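Probable phenazine-specific methyltransferase (PDB 2IP2) catalyses the S-adenosyl-L-methionine-dependent N-methylation of phenazine-1-carboxylate to 5-methyl-phenazine-1-carboxylate, a step in the biosynthesis of the virulence pigment pyocyanin. Local coordinates at residues D42-L47 / G73-G78; H107-P112 / P122-A127; R167-V172 / N233-L238; R241-L246 / R298-E303. All blocks are in the same frame, centred on the assembly; numbering follows the deposited sequence. Where two conformers were deposited one is given.

Contact 1 of 4, residues D42-L47 / G73-G78; sequences DSDETL and GDTRDG
The beta-hairpin of the N-terminal dimerisation domain meets the start of helix 44-51 here, T75 of its turn touching S43, D44 and E45. T75 OG1 accepts the backbone N-H of D44 at 2.9 Å in an almost straight bond (174°), giving a partner to an amide at the first turn, where no preceding helical carbonyl can serve. A chi1 of -170°, which sets OG1 opposite the threonine's backbone N, turns the hydroxyl to the helix. A water donates to E45 OE1 at 2.6 Å and also bonds T75 OG1, tying the glutamate to the turn. This combination of helices and a short hairpin fits the winged-helix fold of the helix-turn-helix clan, the turn lying at the wing. On the helix side, S43 holds the N-cap position and S43 OG pairs with T46 OG1 at 3.1 Å. The D44 carboxylate crosses T75 at about a right angle, OD2 lying 3.3 Å from T75 CB, while its oxygens bond Y79 and H59. In the turn, D74 OD1 accepts from D77 N at 2.9 Å, an Asx motif. G78, at a positive phi suited to glycine, brings its CA to 3.2 Å from D42 O, a CA-H...O contact.

Contact 2 of 4, residues H107-P112 / P122-A127; sequences HAAWTP and PGFELA
A109 and F124 bring the backbones of the two segments as close as 4.0 Å between their CA atoms, where the last turn of helix 105-109 runs up against the first turn of helix 123-128. G123 makes this possible: its CA sits 3.1 Å from A109 O in a CA-H...O contact (138° at the hydrogen), in a spot with no room for a side chain. Alanines line the middle of the seam. A109 CB packs 3.7 Å from F124 CA, and A127 CB comes to 3.5 Å from A108 O. F124 touches A109 through its backbone and CB; its ring, with CG anti to the backbone N (chi1 -174°), runs on to F128, F132 and Y135. At the other end P112, in the N-cap position of helix 113-119, lays ring atom CG 3.7 Å from G123 O. The same CG is 3.8 Å from L126 CB, and P112 and L126 slide past each other in opposite directions. Segment 107-112 also meets the dimer partner: H107 bonds E19 and T111 of the second subunit, and R23 of that subunit bonds the carbonyls of W110 and T111. Between the two segments themselves, cohesion rests on van der Waals contact and one CA-H...O interaction, so it depends on shape and on glycine and alanine allowing close approach rather than on directional polar bonds.

Contact 3 of 4, residues R167-V172 / N233-L238; sequences RGRSFV and NGDIYL
V172 and Y237 lie side by side and point the same way from neighbouring parallel strands, the valine over one face of the tyrosine ring. V172 CB is 4.2 Å from the ring centroid and 28° off the normal, a CH-pi contact suited to a branched residue whose bulk sits close to the backbone. The ring's far end is fixed too: Y237 OH accepts from G234 N at 3.0 Å and bonds the carbonyl of P231. On the other face of the sheet F171 and I236 meet through their CB atoms, while the F171 ring, its CG between the backbone N and the carbonyl carbon (chi1 64°), puts CD1 3.6 Å from L238 CD1. Parallel bonding joins the backbones, with V172 N giving to I236 O at 2.8 Å and L238 N to V172 O at 2.9 Å. Where the strands begin, S170 and D235, the residue just before strand 236-240, exchange bonds. S170 N donates to D235 OD2 at 3.0 Å, on the anti side and 20° out of the carboxylate plane; in return D235 N donates to S170 OG at 3.3 Å. A water donates to both G168 O and D235 OD2, giving the carboxylate oxygen a second donor. R169 passes D235 with its aliphatic part, its guanidinium leading away. In the Rossmann-like sheet, strands 170-174 and 236-240 are central neighbours in the order 3-2-1-4-5-7-6. Helix 180-188 covers F171 and L238 through I185, strand 267-272 flanks I236, and helix 248-261 lies against Y237 on the opposite face.

Contact 4 of 4, residues R241-L246 / R298-E303; sequences RIIGDL and RHRTTE
The guanidinium of R300 is met at its edge by two backbone carbonyls, those of I243 and L246. I243 O lies almost exactly in its plane and takes NH1 at 3.0 Å; L246 O, somewhat tilted from that plane, takes NH2 at 3.0 Å. At the carbonyl end the two bonds differ. NH2 approaches L246 O nearly in line with the C=O bond (160°), whereas NH1 stands above the plane of the I243 carbonyl, 67° out of it. Below that plane L246 N donates to the same oxygen at 2.7 Å, so I243 O is gripped from opposite faces. Arginine suits the place because its long chain, extended from CG to NE, spans the gap and offers two N-H groups to carbonyls of one turn. The turn belongs to the loop after strand 236-240, at the C-terminal ends of the parallel strands of the Rossmann-like sheet, where this superfamily binds S-adenosyl-L-methionine; R241, in the same loop, is a predicted ligand of that cofactor. The I243 side chain crosses that of R300 at about a right angle, CG2 lying 3.2 Å from NH1, while V305 and L308 of helix 302-311 also touch R300. Nearby, G244 O accepts from two waters, one donating also to R298 O at 2.8 Å and the other accepting from R298 N at 2.8 Å. The R298 side chain itself turns to E56 of the second subunit, with which it forms a salt bridge.

Overall arrangement
Contact 3 is the most buried of the four, with regular strand pairing, apolar side chains on both faces and a polar end at S170 and D235. Contacts 1 and 4 lie at the surface, where side chains and waters serve backbone groups: a threonine hydroxyl gives a helix-start amide its acceptor in contact 1, and an arginine donates to two loop carbonyls in contact 4. Contact 2, partly buried, relies on close apolar packing of two helix ends. Contacts 3 and 4 are linked by strand 236-240, which carries one segment of contact 3 and leads into the loop of contact 4, their centres about 22 Å apart. Contact 1 stands apart in the dimerisation domain, while contacts 2 and 4 each reach the second subunit.

Contact 1 of 4, residues D42-L47 / G73-G78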
loop_
_atom_site.group_PDB
_atom_site.type_symbol
_atom_site.label_atom_id
_atom_site.label_comp_id
_atom_site.label_asym_id
_atom_site.label_seq_id
_atom_site.Cartn_x
_atom_site.Cartn_y
_atom_site.Cartn_z
ATOM N N ASP A 42 25.380 1.962 -10.641
ATOM C CA ASP A 42 24.185 1.782 -11.471
ATOM C C ASP A 42 24.033 0.377 -12.067
ATOM O O ASP A 42 23.276 0.154 -13.033
ATOM C CB ASP A 42 24.111 2.844 -12.548
ATOM C CG ASP A 42 25.181 2.672 -13.614
ATOM O OD1 ASP A 42 25.957 1.707 -13.528
ATOM O OD2 ASP A 42 25.268 3.533 -14.503
ATOM N N SER A 43 24.694 -0.573 -11.433
ATOM C CA SER A 43 24.387 -1.991 -11.701
ATOM C C SER A 43 23.993 -2.747 -10.423
ATOM O O SER A 43 24.297 -2.303 -9.310
ATOM C CB SER A 43 25.592 -2.708 -12.356
ATOM O OG SER A 43 26.617 -2.878 -11.408
ATOM N N ASP A 44 23.412 -3.933 -10.578
ATOM C CA ASP A 44 23.039 -4.766 -9.394
ATOM C C ASP A 44 24.257 -5.043 -8.547
ATOM O O ASP A 44 24.208 -4.934 -7.345
ATOM C CB ASP A 44 22.379 -6.086 -9.812
ATOM C CG ASP A 44 21.125 -5.889 -10.655
ATOM O OD1 ASP A 44 20.441 -4.874 -10.440
ATOM O OD2 ASP A 44 20.805 -6.757 -11.512
ATOM N N GLU A 45 25.372 -5.360 -9.197
ATOM C CA GLU A 45 26.606 -5.681 -8.502
ATOM C C GLU A 45 27.207 -4.492 -7.696
ATOM O O GLU A 45 27.554 -4.621 -6.515
ATOM C CB GLU A 45 27.598 -6.238 -9.538
ATOM C CG GLU A 45 27.155 -7.586 -10.237
ATOM C CD GLU A 45 26.126 -7.412 -11.403
ATOM O OE1 GLU A 45 26.028 -6.290 -11.963
ATOM O OE2 GLU A 45 25.388 -8.407 -11.747
ATOM N N THR A 46 27.343 -3.339 -8.340
ATOM C CA THR A 46 27.905 -2.182 -7.635
ATOM C C THR A 46 26.939 -1.597 -6.604
ATOM O O THR A 46 27.354 -1.216 -5.534
ATOM C CB THR A 46 28.386 -1.087 -8.585
ATOM O OG1 THR A 46 27.297 -0.636 -9.396
ATOM C CG2 THR A 46 29.530 -1.667 -9.509
ATOM N N LEU A 47 25.644 -1.615 -6.912
ATOM C CA LEU A 47 24.632 -1.234 -5.882
ATOM C C LEU A 47 24.681 -2.149 -4.636
ATOM O O LEU A 47 24.758 -1.673 -3.520
ATOM C CB LEU A 47 23.257 -1.244 -6.532
ATOM C CG LEU A 47 22.979 0.018 -7.380
ATOM C CD1 LEU A 47 21.668 -0.169 -8.186
ATOM C CD2 LEU A 47 22.938 1.263 -6.482
ATOM N N GLY A 73 15.724 1.915 -16.737
ATOM C CA GLY A 73 16.919 1.274 -17.286
ATOM C C GLY A 73 17.071 -0.130 -16.763
ATOM O O GLY A 73 16.115 -0.710 -16.279
ATOM N N ASP A 74 18.288 -0.658 -16.807
ATOM C CA ASP A 74 18.527 -2.064 -16.441
ATOM C C ASP A 74 19.954 -2.232 -15.990
ATOM O O ASP A 74 20.689 -1.302 -16.098
ATOM C CB ASP A 74 18.171 -3.010 -17.611
ATOM C CG ASP A 74 19.081 -2.860 -18.829
ATOM O OD1 ASP A 74 20.223 -2.378 -18.760
ATOM O OD2 ASP A 74 18.621 -3.273 -19.908
ATOM N N THR A 75 20.318 -3.371 -15.418
ATOM C CA THR A 75 21.648 -3.520 -14.841
ATOM C C THR A 75 22.798 -3.431 -15.876
ATOM O O THR A 75 23.870 -2.969 -15.547
ATOM C CB THR A 75 21.764 -4.806 -14.009
ATOM O OG1 THR A 75 22.990 -4.786 -13.275
ATOM C CG2 THR A 75 21.660 -6.071 -14.912
ATOM N N ARG A 76 22.554 -3.898 -17.096
ATOM C CA ARG A 76 23.622 -3.969 -18.095
ATOM C C ARG A 76 24.015 -2.566 -18.547
ATOM O O ARG A 76 25.162 -2.166 -18.386
ATOM C CB ARG A 76 23.200 -4.829 -19.289
ATOM C CG ARG A 76 24.440 -5.360 -20.035
ATOM C CD ARG A 76 24.180 -6.687 -20.669
ATOM N NE ARG A 76 24.585 -7.789 -19.806
ATOM C CZ ARG A 76 24.160 -9.026 -19.997
ATOM N NH1 ARG A 76 23.313 -9.258 -20.980
ATOM N NH2 ARG A 76 24.549 -10.015 -19.194
ATOM N N ASP A 77 23.027 -1.815 -19.063
ATOM C CA ASP A 77 23.287 -0.456 -19.537
ATOM C C ASP A 77 23.350 0.530 -18.373
ATOM O O ASP A 77 23.886 1.645 -18.510
ATOM C CB ASP A 77 22.199 -0.022 -20.530
ATOM C CG ASP A 77 22.003 -1.031 -21.666
ATOM O OD1 ASP A 77 23.029 -1.564 -22.149
ATOM O OD2 ASP A 77 20.822 -1.318 -22.043
ATOM N N GLY A 78 22.808 0.122 -17.224
ATOM C CA GLY A 78 22.817 0.958 -16.048
ATOM C C GLY A 78 21.429 1.452 -15.661
ATOM O O GLY A 78 20.619 1.747 -16.499
HETATM O O HOH W 1 25.090 -5.810 -14.393
#

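Contact 2 of 4, residues H107-P112 / P122-A127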
loop_
_atom_site.group_PDB
_atom_site.type_symbol
_atom_site.label_atom_id
_atom_site.label_comp_id
_atom_site.label_asym_id
_atom_site.label_seq_id
_atom_site.Cartn_x
_atom_site.Cartn_y
_atom_site.Cartn_z
ATOM N N HIS A 107 4.205 3.843 9.886
ATOM C CA HIS A 107 4.008 2.382 9.665
ATOM C C HIS A 107 3.670 1.711 11.011
ATOM O O HIS A 107 2.765 0.862 11.105
ATOM C CB HIS A 107 5.290 1.760 9.110
ATOM C CG HIS A 107 5.212 0.268 8.931
ATOM N ND1 HIS A 107 4.580 -0.321 7.854
ATOM C CD2 HIS A 107 5.691 -0.751 9.689
ATOM C CE1 HIS A 107 4.658 -1.647 7.958
ATOM N NE2 HIS A 107 5.330 -1.931 9.064
ATOM N N ALA A 108 4.412 2.084 12.059
ATOM C CA ALA A 108 4.050 1.613 13.389
ATOM C C ALA A 108 2.646 2.019 13.793
ATOM O O ALA A 108 1.887 1.215 14.373
ATOM C CB ALA A 108 5.049 2.166 14.414
ATOM N N ALA A 109 2.294 3.260 13.497
ATOM C CA ALA A 109 0.952 3.848 13.857
ATOM C C ALA A 109 -0.196 3.132 13.200
ATOM O O ALA A 109 -1.347 3.035 13.755
ATOM C CB ALA A 109 0.906 5.324 13.449
ATOM N N TRP A 110 0.054 2.723 11.957
ATOM C CA TRP A 110 -0.981 2.093 11.172
ATOM C C TRP A 110 -1.096 0.601 11.397
ATOM O O TRP A 110 -1.973 -0.075 10.826
ATOM C CB TRP A 110 -0.783 2.418 9.676
ATOM C CG TRP A 110 -1.415 3.644 9.236
ATOM C CD1 TRP A 110 -0.850 4.891 9.103
ATOM C CD2 TRP A 110 -2.772 3.760 8.760
ATOM N NE1 TRP A 110 -1.791 5.785 8.593
ATOM C CE2 TRP A 110 -2.961 5.106 8.360
ATOM C CE3 TRP A 110 -3.844 2.849 8.657
ATOM C CZ2 TRP A 110 -4.174 5.581 7.871
ATOM C CZ3 TRP A 110 -5.097 3.344 8.181
ATOM C CH2 TRP A 110 -5.227 4.692 7.800
ATOM N N THR A 111 -0.222 0.040 12.222
ATOM C CA THR A 111 -0.336 -1.389 12.542
ATOM C C THR A 111 -1.624 -1.659 13.379
ATOM O O THR A 111 -2.444 -2.447 12.962
ATOM C CB THR A 111 0.967 -1.894 13.180
ATOM O OG1 THR A 111 1.961 -1.798 12.168
ATOM C CG2 THR A 111 0.854 -3.349 13.690
ATOM N N PRO A 112 -1.836 -0.948 14.532
ATOM C CA PRO A 112 -3.086 -1.217 15.303
ATOM C C PRO A 112 -4.308 -0.464 14.797
ATOM O O PRO A 112 -5.161 0.014 15.587
ATOM C CB PRO A 112 -2.695 -0.802 16.743
ATOM C CG PRO A 112 -1.771 0.348 16.500
ATOM C CD PRO A 112 -0.950 0.006 15.217
ATOM N N PRO A 122 -5.863 7.069 18.741
ATOM C CA PRO A 122 -5.100 7.072 17.472
ATOM C C PRO A 122 -4.110 5.900 17.470
ATOM O O PRO A 122 -3.577 5.552 18.508
ATOM C CB PRO A 122 -4.379 8.414 17.518
ATOM C CG PRO A 122 -5.411 9.268 18.298
ATOM C CD PRO A 122 -5.784 8.366 19.426
ATOM N N GLY A 123 -3.936 5.243 16.324
ATOM C CA GLY A 123 -2.936 4.167 16.219
ATOM C C GLY A 123 -1.548 4.596 16.657
ATOM O O GLY A 123 -0.828 3.805 17.283
ATOM N N PHE A 124 -1.205 5.856 16.419
ATOM C CA PHE A 124 0.120 6.328 16.882
ATOM C C PHE A 124 0.210 6.132 18.431
ATOM O O PHE A 124 1.174 5.584 18.953
ATOM C CB PHE A 124 0.425 7.779 16.534
ATOM C CG PHE A 124 1.842 8.164 16.910
ATOM C CD1 PHE A 124 2.166 8.537 18.260
ATOM C CD2 PHE A 124 2.867 8.042 15.976
ATOM C CE1 PHE A 124 3.491 8.842 18.642
ATOM C CE2 PHE A 124 4.207 8.369 16.320
ATOM C CZ PHE A 124 4.526 8.739 17.686
ATOM N N GLU A 125 -0.813 6.587 19.129
ATOM C CA GLU A 125 -0.849 6.469 20.601
ATOM C C GLU A 125 -0.866 4.996 21.043
ATOM O O GLU A 125 -0.163 4.593 22.024
ATOM C CB GLU A 125 -2.069 7.202 21.129
ATOM C CG GLU A 125 -2.087 7.144 22.712
ATOM C CD GLU A 125 -2.992 8.162 23.338
ATOM O OE1 GLU A 125 -3.510 9.039 22.629
ATOM O OE2 GLU A 125 -3.142 8.081 24.566
ATOM N N LEU A 126 -1.670 4.156 20.350
ATOM C CA LEU A 126 -1.615 2.724 20.659
ATOM C C LEU A 126 -0.217 2.132 20.503
ATOM O O LEU A 126 0.237 1.371 21.368
ATOM C CB LEU A 126 -2.653 1.929 19.873
ATOM C CG LEU A 126 -4.119 2.276 20.223
ATOM C CD1 LEU A 126 -4.997 1.549 19.177
ATOM C CD2 LEU A 126 -4.524 1.828 21.655
ATOM N N ALA A 127 0.446 2.471 19.392
ATOM C CA ALA A 127 1.769 1.942 19.037
ATOM C C ALA A 127 2.886 2.415 19.987
ATOM O O ALA A 127 3.812 1.662 20.283
ATOM C CB ALA A 127 2.154 2.374 17.622
#

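Contact 3 of 4, residues R167-V172 / N233-L238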
loop_
_atom_site.group_PDB
_atom_site.type_symbol
_atom_site.label_atom_id
_atom_site.label_comp_id
_atom_site.label_asym_id
_atom_site.label_seq_id
_atom_site.Cartn_x
_atom_site.Cartn_y
_atom_site.Cartn_z
ATOM N N ARG A 167 4.130 41.309 -3.928
ATOM C CA ARG A 167 4.987 42.462 -4.251
ATOM C C ARG A 167 4.424 43.705 -3.562
ATOM O O ARG A 167 3.233 44.058 -3.708
ATOM C CB ARG A 167 5.113 42.715 -5.766
ATOM C CG ARG A 167 6.094 41.815 -6.497
ATOM C CD ARG A 167 6.001 41.933 -8.026
ATOM N NE ARG A 167 4.599 41.806 -8.447
ATOM C CZ ARG A 167 4.077 42.300 -9.569
ATOM N NH1 ARG A 167 4.839 42.971 -10.435
ATOM N NH2 ARG A 167 2.781 42.116 -9.817
ATOM N N GLY A 168 5.277 44.320 -2.757
ATOM C CA GLY A 168 4.932 45.572 -2.105
ATOM C C GLY A 168 4.136 45.332 -0.853
ATOM O O GLY A 168 4.048 46.227 -0.032
ATOM N N ARG A 169 3.581 44.128 -0.686
ATOM C CA ARG A 169 2.587 43.904 0.359
ATOM C C ARG A 169 3.139 43.345 1.677
ATOM O O ARG A 169 4.272 42.881 1.748
ATOM C CB ARG A 169 1.383 43.101 -0.167
ATOM C CG ARG A 169 0.588 43.831 -1.288
ATOM C CD ARG A 169 -0.249 42.841 -2.096
ATOM N NE ARG A 169 -0.874 43.409 -3.303
ATOM C CZ ARG A 169 -0.240 43.664 -4.458
ATOM N NH1 ARG A 169 1.063 43.425 -4.611
ATOM N NH2 ARG A 169 -0.914 44.183 -5.475
ATOM N N SER A 170 2.329 43.421 2.721
ATOM C CA SER A 170 2.718 42.889 4.027
ATOM C C SER A 170 1.849 41.641 4.348
ATOM O O SER A 170 0.661 41.599 4.051
ATOM C CB SER A 170 2.562 43.974 5.120
ATOM O OG SER A 170 1.209 44.363 5.337
ATOM N N PHE A 171 2.430 40.639 4.976
ATOM C CA PHE A 171 1.588 39.543 5.397
ATOM C C PHE A 171 1.795 39.202 6.863
ATOM O O PHE A 171 2.801 39.621 7.450
ATOM C CB PHE A 171 1.833 38.325 4.504
ATOM C CG PHE A 171 3.223 37.775 4.601
ATOM C CD1 PHE A 171 3.538 36.823 5.587
ATOM C CD2 PHE A 171 4.236 38.230 3.740
ATOM C CE1 PHE A 171 4.788 36.300 5.707
ATOM C CE2 PHE A 171 5.524 37.694 3.824
ATOM C CZ PHE A 171 5.813 36.729 4.814
ATOM N N VAL A 172 0.851 38.439 7.435
ATOM C CA VAL A 172 0.954 37.939 8.831
ATOM C C VAL A 172 0.700 36.444 8.787
ATOM O O VAL A 172 -0.369 36.004 8.345
ATOM C CB VAL A 172 -0.044 38.673 9.813
ATOM C CG1 VAL A 172 -0.002 38.104 11.250
ATOM C CG2 VAL A 172 0.204 40.178 9.846
ATOM N N ASN A 233 -2.724 45.708 10.463
ATOM C CA ASN A 233 -2.498 46.385 9.173
ATOM C C ASN A 233 -1.902 45.500 8.070
ATOM O O ASN A 233 -1.316 46.011 7.126
ATOM C CB ASN A 233 -1.599 47.676 9.367
ATOM C CG ASN A 233 -1.881 48.737 8.292
ATOM O OD1 ASN A 233 -3.045 48.885 7.864
ATOM N ND2 ASN A 233 -0.830 49.460 7.830
ATOM N N GLY A 234 -2.056 44.176 8.193
ATOM C CA GLY A 234 -1.540 43.247 7.200
ATOM C C GLY A 234 -2.429 43.322 5.980
ATOM O O GLY A 234 -3.629 43.474 6.113
ATOM N N ASP A 235 -1.836 43.222 4.801
ATOM C CA ASP A 235 -2.583 43.027 3.546
ATOM C C ASP A 235 -3.080 41.583 3.391
ATOM O O ASP A 235 -4.195 41.346 2.890
ATOM C CB ASP A 235 -1.735 43.425 2.330
ATOM C CG ASP A 235 -1.294 44.897 2.391
ATOM O OD1 ASP A 235 -2.178 45.765 2.622
ATOM O OD2 ASP A 235 -0.090 45.141 2.234
ATOM N N ILE A 236 -2.242 40.631 3.808
ATOM C CA ILE A 236 -2.593 39.205 3.646
ATOM C C ILE A 236 -2.381 38.480 5.003
ATOM O O ILE A 236 -1.265 38.526 5.561
ATOM C CB ILE A 236 -1.734 38.550 2.539
ATOM C CG1 ILE A 236 -1.999 39.217 1.186
ATOM C CG2 ILE A 236 -2.054 37.037 2.466
ATOM C CD1 ILE A 236 -0.920 39.004 0.138
ATOM N N TYR A 237 -3.435 37.839 5.510
ATOM C CA TYR A 237 -3.404 37.040 6.769
ATOM C C TYR A 237 -3.503 35.568 6.376
ATOM O O TYR A 237 -4.540 35.118 5.907
ATOM C CB TYR A 237 -4.569 37.404 7.696
ATOM C CG TYR A 237 -4.252 38.736 8.372
ATOM C CD1 TYR A 237 -4.284 39.936 7.640
ATOM C CD2 TYR A 237 -3.889 38.772 9.726
ATOM C CE1 TYR A 237 -3.939 41.150 8.280
ATOM C CE2 TYR A 237 -3.562 39.976 10.356
ATOM C CZ TYR A 237 -3.588 41.153 9.618
ATOM O OH TYR A 237 -3.220 42.348 10.244
ATOM N N LEU A 238 -2.409 34.850 6.603
ATOM C CA LEU A 238 -2.279 33.429 6.198
ATOM C C LEU A 238 -2.622 32.603 7.407
ATOM O O LEU A 238 -2.013 32.782 8.477
ATOM C CB LEU A 238 -0.824 33.204 5.829
ATOM C CG LEU A 238 -0.300 34.076 4.699
ATOM C CD1 LEU A 238 1.229 34.155 4.822
ATOM C CD2 LEU A 238 -0.845 33.668 3.334
HETATM O O HOH W 2 1.412 46.801 0.924
#

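Contact 4 of 4, residues R241-L246 / R298-E303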
loop_
_atom_site.group_PDB
_atom_site.type_symbol
_atom_site.label_atom_id
_atom_site.label_comp_id
_atom_site.label_asym_id
_atom_site.label_seq_id
_atom_site.Cartn_x
_atom_site.Cartn_y
_atom_site.Cartn_z
ATOM N N ARG A 241 -3.058 25.525 8.077
ATOM C CA ARG A 241 -3.215 24.393 8.978
ATOM C C ARG A 241 -3.468 24.854 10.414
ATOM O O ARG A 241 -2.876 24.322 11.338
ATOM C CB ARG A 241 -1.960 23.506 8.930
ATOM C CG ARG A 241 -1.714 22.905 7.586
ATOM C CD ARG A 241 -0.829 21.649 7.687
ATOM N NE ARG A 241 0.560 21.881 7.259
ATOM C CZ ARG A 241 0.949 21.974 5.983
ATOM N NH1 ARG A 241 0.049 21.877 5.002
ATOM N NH2 ARG A 241 2.239 22.168 5.676
ATOM N N ILE A 242 -4.315 25.868 10.579
ATOM C CA ILE A 242 -4.584 26.417 11.892
ATOM C C ILE A 242 -6.069 26.261 12.267
ATOM O O ILE A 242 -6.384 25.918 13.378
ATOM C CB ILE A 242 -4.008 27.866 12.057
ATOM C CG1 ILE A 242 -3.641 28.148 13.524
ATOM C CG2 ILE A 242 -4.949 28.911 11.482
ATOM C CD1 ILE A 242 -2.325 27.470 14.048
ATOM N N ILE A 243 -6.966 26.503 11.338
ATOM C CA ILE A 243 -8.393 26.413 11.620
ATOM C C ILE A 243 -8.822 24.967 11.975
ATOM O O ILE A 243 -9.626 24.750 12.906
ATOM C CB ILE A 243 -9.196 27.007 10.433
ATOM C CG1 ILE A 243 -9.063 28.533 10.424
ATOM C CG2 ILE A 243 -10.673 26.577 10.444
ATOM C CD1 ILE A 243 -9.568 29.231 11.698
ATOM N N GLY A 244 -8.253 23.994 11.253
ATOM C CA GLY A 244 -8.588 22.563 11.432
ATOM C C GLY A 244 -8.597 22.114 12.882
ATOM O O GLY A 244 -9.350 21.215 13.283
ATOM N N ASP A 245 -7.768 22.757 13.690
ATOM C CA ASP A 245 -7.611 22.312 15.046
ATOM C C ASP A 245 -8.508 23.066 16.032
ATOM O O ASP A 245 -8.523 22.726 17.226
ATOM C CB ASP A 245 -6.144 22.444 15.472
ATOM C CG ASP A 245 -5.806 21.606 16.702
ATOM O OD1 ASP A 245 -6.626 20.744 17.103
ATOM O OD2 ASP A 245 -4.710 21.811 17.267
ATOM N N LEU A 246 -9.264 24.052 15.525
ATOM C CA LEU A 246 -10.000 25.019 16.341
ATOM C C LEU A 246 -11.495 24.720 16.343
ATOM O O LEU A 246 -12.043 24.379 15.305
ATOM C CB LEU A 246 -9.772 26.455 15.822
ATOM C CG LEU A 246 -8.388 27.135 15.949
ATOM C CD1 LEU A 246 -8.509 28.583 15.425
ATOM C CD2 LEU A 246 -7.879 27.133 17.360
ATOM N N ARG A 298 -9.054 15.860 12.456
ATOM C CA ARG A 298 -9.919 15.621 11.293
ATOM C C ARG A 298 -9.957 16.825 10.346
ATOM O O ARG A 298 -9.634 17.931 10.753
ATOM C CB ARG A 298 -11.351 15.245 11.700
ATOM C CG ARG A 298 -12.230 16.377 12.243
ATOM C CD ARG A 298 -12.045 16.572 13.747
ATOM N NE ARG A 298 -11.870 15.323 14.518
ATOM C CZ ARG A 298 -12.833 14.694 15.205
ATOM N NH1 ARG A 298 -14.076 15.164 15.234
ATOM N NH2 ARG A 298 -12.554 13.577 15.872
ATOM N N HIS A 299 -10.348 16.592 9.095
ATOM C CA HIS A 299 -10.514 17.679 8.132
ATOM C C HIS A 299 -11.979 18.160 8.100
ATOM O O HIS A 299 -12.916 17.397 8.386
ATOM C CB HIS A 299 -9.980 17.268 6.743
ATOM C CG HIS A 299 -8.495 17.005 6.704
ATOM N ND1 HIS A 299 -7.556 17.979 6.963
ATOM C CD2 HIS A 299 -7.789 15.892 6.394
ATOM C CE1 HIS A 299 -6.341 17.476 6.847
ATOM N NE2 HIS A 299 -6.453 16.213 6.486
ATOM N N ARG A 300 -12.186 19.451 7.814
ATOM C CA ARG A 300 -13.519 19.968 7.544
ATOM C C ARG A 300 -13.894 19.796 6.087
ATOM O O ARG A 300 -13.053 19.680 5.219
ATOM C CB ARG A 300 -13.568 21.452 7.870
ATOM C CG ARG A 300 -13.723 21.788 9.376
ATOM C CD ARG A 300 -14.036 23.259 9.512
ATOM N NE ARG A 300 -14.417 23.650 10.870
ATOM C CZ ARG A 300 -13.539 23.996 11.807
ATOM N NH1 ARG A 300 -12.227 23.966 11.539
ATOM N NH2 ARG A 300 -13.960 24.372 13.009
ATOM N N THR A 301 -15.182 19.824 5.785
ATOM C CA THR A 301 -15.553 19.907 4.395
ATOM C C THR A 301 -15.273 21.341 3.958
ATOM O O THR A 301 -15.224 22.293 4.783
ATOM C CB THR A 301 -17.053 19.611 4.145
ATOM O OG1 THR A 301 -17.842 20.557 4.873
ATOM C CG2 THR A 301 -17.424 18.148 4.526
ATOM N N THR A 302 -15.080 21.487 2.671
ATOM C CA THR A 302 -14.882 22.801 2.051
ATOM C C THR A 302 -16.048 23.713 2.406
ATOM O O THR A 302 -15.843 24.881 2.787
ATOM C CB THR A 302 -14.807 22.660 0.523
ATOM O OG1 THR A 302 -13.753 21.739 0.179
ATOM C CG2 THR A 302 -14.552 24.030 -0.133
ATOM N N GLU A 303 -17.267 23.173 2.248
ATOM C CA GLU A 303 -18.497 23.889 2.638
ATOM C C GLU A 303 -18.437 24.399 4.081
ATOM O O GLU A 303 -18.771 25.552 4.337
ATOM C CB GLU A 303 -19.745 23.009 2.425
ATOM C CG GLU A 303 -21.065 23.725 2.811
ATOM C CD GLU A 303 -22.333 23.192 2.063
ATOM O OE1 GLU A 303 -22.457 21.942 1.902
ATOM O OE2 GLU A 303 -23.200 24.034 1.654
HETATM O O HOH W 3 -11.058 20.148 11.554
HETATM O O HOH W 4 -8.628 18.361 13.702
#